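Side-chain contacts in cytochrome P450 monooxygenase (Rhodococcus sp. ECU0066, PDB 6KBH), which probably works as a self-sufficient monooxygenase in which flavin, iron-sulfur cluster and heme, all held on one chain, hand on electrons for oxygen activation: residues Leu159-Glu162 against Tyr163-Phe167; Trp181-Pro184 against Leu185-Ala188. One frame throughout, in Å; residues are numbered along the deposited sequence.

Contact 1 of 2, residues Leu159-Glu162 against Tyr163-Phe167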
loop_
_atom_site.group_PDB
_atom_site.type_symbol
_atom_site.label_atom_id
_atom_site.label_comp_id
_atom_site.label_asym_id
_atom_site.label_seq_id
_atom_site.Cartn_x
_atom_site.Cartn_y
_atom_site.Cartn_z
ATOM N N LEU A 159 22.499 -2.752 5.931
ATOM C CA LEU A 159 23.186 -2.773 4.643
ATOM C C LEU A 159 23.069 -1.434 3.922
ATOM O O LEU A 159 24.009 -1.012 3.237
ATOM C CB LEU A 159 22.633 -3.900 3.774
ATOM C CG LEU A 159 22.961 -5.314 4.252
ATOM C CD1 LEU A 159 22.187 -6.342 3.450
ATOM C CD2 LEU A 159 24.457 -5.571 4.156
ATOM N N THR A 160 21.925 -0.759 4.050
ATOM C CA THR A 160 21.770 0.541 3.405
ATOM C C THR A 160 22.779 1.550 3.941
ATOM O O THR A 160 23.261 2.404 3.187
ATOM C CB THR A 160 20.339 1.057 3.588
ATOM O OG1 THR A 160 19.421 0.142 2.977
ATOM C CG2 THR A 160 20.167 2.423 2.942
ATOM N N ARG A 161 23.144 1.444 5.222
ATOM C CA ARG A 161 24.076 2.404 5.803
ATOM C C ARG A 161 25.533 1.993 5.628
ATOM O O ARG A 161 26.386 2.851 5.368
ATOM C CB ARG A 161 23.781 2.620 7.284
ATOM C CG ARG A 161 24.992 3.116 8.061
ATOM C CD ARG A 161 24.541 3.763 9.341
ATOM N NE ARG A 161 23.277 4.465 9.111
ATOM C CZ ARG A 161 22.381 4.720 10.052
ATOM N NH1 ARG A 161 22.609 4.331 11.297
ATOM N NH2 ARG A 161 21.249 5.354 9.762
ATOM N N GLU A 162 25.831 0.694 5.754
ATOM C CA GLU A 162 27.183 0.203 5.495
ATOM C C GLU A 162 27.744 0.744 4.188
ATOM O O GLU A 162 28.959 0.942 4.066
ATOM C CB GLU A 162 27.192 -1.326 5.462
ATOM C CG GLU A 162 27.077 -2.000 6.813
ATOM C CD GLU A 162 27.349 -3.490 6.732
ATOM O OE1 GLU A 162 27.609 -3.986 5.615
ATOM O OE2 GLU A 162 27.299 -4.166 7.781
ATOM N N TYR A 163 26.879 0.990 3.206
ATOM C CA TYR A 163 27.307 1.502 1.911
ATOM C C TYR A 163 27.388 3.026 1.884
ATOM O O TYR A 163 28.371 3.582 1.386
ATOM C CB TYR A 163 26.364 0.998 0.815
ATOM C CG TYR A 163 26.733 -0.365 0.273
ATOM C CD1 TYR A 163 27.776 -0.512 -0.631
ATOM C CD2 TYR A 163 26.044 -1.505 0.671
ATOM C CE1 TYR A 163 28.121 -1.754 -1.129
ATOM C CE2 TYR A 163 26.380 -2.752 0.175
ATOM C CZ TYR A 163 27.420 -2.870 -0.724
ATOM O OH TYR A 163 27.761 -4.109 -1.219
ATOM N N VAL A 164 26.376 3.718 2.416
ATOM C CA VAL A 164 26.322 5.170 2.257
ATOM C C VAL A 164 27.453 5.855 3.017
ATOM O O VAL A 164 27.937 6.914 2.598
ATOM C CB VAL A 164 24.940 5.711 2.679
ATOM C CG1 VAL A 164 24.589 5.216 4.035
ATOM C CG2 VAL A 164 24.909 7.233 2.663
ATOM N N ASP A 165 27.918 5.266 4.119
ATOM C CA ASP A 165 28.969 5.911 4.895
ATOM C C ASP A 165 30.357 5.755 4.280
ATOM O O ASP A 165 31.310 6.356 4.785
ATOM C CB ASP A 165 28.971 5.385 6.337
ATOM C CG ASP A 165 29.288 3.901 6.430
ATOM O OD1 ASP A 165 29.602 3.276 5.396
ATOM O OD2 ASP A 165 29.225 3.357 7.552
ATOM N N ARG A 166 30.504 4.953 3.224
ATOM C CA ARG A 166 31.791 4.887 2.539
ATOM C C ARG A 166 32.030 6.137 1.705
ATOM O O ARG A 166 33.161 6.632 1.625
ATOM C CB ARG A 166 31.856 3.639 1.660
ATOM C CG ARG A 166 31.461 2.368 2.376
ATOM C CD ARG A 166 31.742 1.147 1.525
ATOM N NE ARG A 166 31.154 -0.053 2.110
ATOM C CZ ARG A 166 31.372 -1.285 1.666
ATOM N NH1 ARG A 166 32.169 -1.488 0.625
ATOM N NH2 ARG A 166 30.793 -2.316 2.265
ATOM N N PHE A 167 30.974 6.663 1.086
ATOM C CA PHE A 167 31.065 7.824 0.211
ATOM C C PHE A 167 30.411 9.062 0.819
ATOM O O PHE A 167 30.139 10.029 0.102
ATOM C CB PHE A 167 30.464 7.482 -1.158
ATOM C CG PHE A 167 29.041 6.964 -1.109
ATOM C CD1 PHE A 167 28.016 7.705 -0.538
ATOM C CD2 PHE A 167 28.736 5.721 -1.637
ATOM C CE1 PHE A 167 26.717 7.216 -0.500
ATOM C CE2 PHE A 167 27.444 5.226 -1.601
ATOM C CZ PHE A 167 26.435 5.972 -1.038
#
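Tyr163 and Val164 settle against the carbonyls of the preceding turn, on the side that faces other helices. Leu159 and Val164 are buried there: Leu159 and Tyr163 lie against helix 183-192, and Val164 rests on Glu409 and Arg413 of helix 396-413. The Tyr163 ring turns an edge to Leu159, with CD2 3.3 Å from Leu159 O and that oxygen close to the ring plane. Val164 holds CG1 between its backbone N and carbonyl carbon (chi1 52°), which brings the methyl to 3.2 Å from Thr160 O. Thr160 OG1 is hydrogen-bonded to Val156 O. On the backbone, Asp165 N donates to Arg161 O at 3.1 Å and 164°, whereas the bonds from Tyr163 N to Leu159 O and from Val164 N to Thr160 O are weak.

The other side is more open, and charged chains line it. Arg166 NE reaches Glu162 O at 3.1 Å from above the carbonyl plane, while the oxygen lies near the guanidinium plane; Tyr163 CE1 sits over one face of that group. Glu162 OE1 stays 4.9 Å from Arg166 NH2, and the carboxylate forms a salt bridge with Arg158. Arg161 NE forms one with Glu409.

Arg166 N has moved to an i to i+3 bond with Tyr163 O (3.1 Å) while its NE meets Glu162 O, at the fraying C-terminal end of helix 153-164, consistent with helix D of the cytochrome P450 fold.

Contact 2 of 2, residues Trp181-Pro184 against Leu185-Ala188; sequences WEVP and LTVA
Val183 and Val187, one turn apart, meet at the start of helix 183-192, which is consistent with helix E in the core helical bundle of the P450 fold. Their apolar contact joins CG1 of each at 4.1 Å, the two side chains crossing at a slant. Val183 CG1 is anti to its own nitrogen, on the side of the carbonyl carbon, which puts CG1, rather than CG2, next to Val187. Phe406 of helix 396-413 packs on Val183 and Pro184, and Glu402 of the same helix touches Pro184 and Val187.

The backbone bonds fall into two kinds. Val187 N to Val183 O is a straight i to i+4 bond, 3.2 Å with 173° at the hydrogen. Glu182 O, by contrast, is shared in this first turn by an i+3 donor, Leu185 N at 2.9 Å and well above the carbonyl plane, and a weak i+4 donor, Thr186 N. Pro184, whose nitrogen carries no hydrogen, takes part through its oxygen, which accepts Ala188 N at 3.2 Å.

Side-chain polarity adds two further links. Glu182 OE1 forms a salt bridge with Arg203, tying this turn to helix 199-204. Thr186 OG1 donates to Val183 O at 2.7 Å, so that oxygen is gripped by two donors. Replacing Thr186, an alanine here removes the hydroxyl and would probably leave Val183 O without its second donor, held by Val187 N. In the present turn the hydroxyl stands between the backbone N and carbonyl carbon of Thr186 (chi1 53°), and OG1 comes in tilted 19° from the plane of the Val183 carbonyl.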
loop_
_atom_site.group_PDB
_atom_site.type_symbol
_atom_site.label_atom_id
_atom_site.label_comp_id
_atom_site.label_asym_id
_atom_site.label_seq_id
_atom_site.Cartn_x
_atom_site.Cartn_y
_atom_site.Cartn_z
ATOM N N TRP A 181 23.111 -0.279 -7.015
ATOM C CA TRP A 181 23.250 -1.531 -7.749
ATOM C C TRP A 181 23.512 -2.701 -6.810
ATOM O O TRP A 181 23.106 -3.834 -7.100
ATOM C CB TRP A 181 24.372 -1.417 -8.777
ATOM C CG TRP A 181 24.567 -2.666 -9.535
ATOM C CD1 TRP A 181 25.576 -3.566 -9.382
ATOM C CD2 TRP A 181 23.718 -3.179 -10.564
ATOM N NE1 TRP A 181 25.415 -4.608 -10.262
ATOM C CE2 TRP A 181 24.281 -4.394 -10.999
ATOM C CE3 TRP A 181 22.539 -2.726 -11.164
ATOM C CZ2 TRP A 181 23.705 -5.164 -12.006
ATOM C CZ3 TRP A 181 21.969 -3.491 -12.165
ATOM C CH2 TRP A 181 22.553 -4.696 -12.576
ATOM N N GLU A 182 24.167 -2.445 -5.680
ATOM C CA GLU A 182 24.646 -3.506 -4.804
ATOM C C GLU A 182 23.622 -3.912 -3.750
ATOM O O GLU A 182 23.344 -5.105 -3.587
ATOM C CB GLU A 182 25.946 -3.069 -4.122
ATOM C CG GLU A 182 27.104 -2.793 -5.070
ATOM C CD GLU A 182 27.665 -4.050 -5.710
ATOM O OE1 GLU A 182 27.259 -5.164 -5.315
ATOM O OE2 GLU A 182 28.525 -3.921 -6.604
ATOM N N VAL A 183 23.065 -2.937 -3.023
ATOM C CA VAL A 183 22.278 -3.249 -1.826
ATOM C C VAL A 183 21.126 -4.220 -2.121
ATOM O O VAL A 183 20.966 -5.191 -1.372
ATOM C CB VAL A 183 21.807 -1.966 -1.142
ATOM C CG1 VAL A 183 21.047 -2.303 0.131
ATOM C CG2 VAL A 183 22.979 -1.063 -0.825
ATOM N N PRO A 184 20.309 -4.012 -3.164
ATOM C CA PRO A 184 19.220 -4.978 -3.404
ATOM C C PRO A 184 19.696 -6.398 -3.637
ATOM O O PRO A 184 18.950 -7.345 -3.363
ATOM C CB PRO A 184 18.511 -4.403 -4.639
ATOM C CG PRO A 184 18.794 -2.952 -4.579
ATOM C CD PRO A 184 20.198 -2.852 -4.063
ATOM N N LEU A 185 20.920 -6.576 -4.129
ATOM C CA LEU A 185 21.444 -7.920 -4.327
ATOM C C LEU A 185 21.710 -8.604 -2.992
ATOM O O LEU A 185 21.375 -9.780 -2.809
ATOM C CB LEU A 185 22.713 -7.861 -5.177
ATOM C CG LEU A 185 23.413 -9.183 -5.483
ATOM C CD1 LEU A 185 22.466 -10.149 -6.179
ATOM C CD2 LEU A 185 24.652 -8.936 -6.330
ATOM N N THR A 186 22.308 -7.877 -2.041
ATOM C CA THR A 186 22.659 -8.479 -0.758
ATOM C C THR A 186 21.416 -8.843 0.048
ATOM O O THR A 186 21.327 -9.948 0.596
ATOM C CB THR A 186 23.561 -7.541 0.051
ATOM O OG1 THR A 186 22.953 -6.247 0.156
ATOM C CG2 THR A 186 24.942 -7.416 -0.595
ATOM N N VAL A 187 20.445 -7.927 0.140
ATOM C CA VAL A 187 19.264 -8.232 0.944
ATOM C C VAL A 187 18.470 -9.364 0.309
ATOM O O VAL A 187 17.822 -10.146 1.015
ATOM C CB VAL A 187 18.387 -6.981 1.157
ATOM C CG1 VAL A 187 19.238 -5.764 1.488
ATOM C CG2 VAL A 187 17.501 -6.732 -0.033
ATOM N N ALA A 188 18.510 -9.484 -1.021
ATOM C CA ALA A 188 17.885 -10.634 -1.655
ATOM C C ALA A 188 18.546 -11.920 -1.187
ATOM O O ALA A 188 17.863 -12.888 -0.839
ATOM C CB ALA A 188 17.950 -10.512 -3.177
#

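How the contacts relate
Contact 2 is the core member of the pair, with most of its residues buried and the Ala188 side chain about 6 Å from the heme at nearest atoms; contact 1 is partly buried, with two exposed residues at its far end. Their centres lie 12 Å apart, and helices 153-164 and 183-192 pack directly: Leu159 CD1 meets Val187 CG1 at 3.6 Å, and Tyr163 CD2 meets Val183 CG2 at 3.4 Å. Both also rest on helix 396-413. The chemistry differs in proportion: several charged chains gather at the exposed end of contact 1, whereas contact 2, nearer the heme, is mostly apolar, with one salt bridge at its edge.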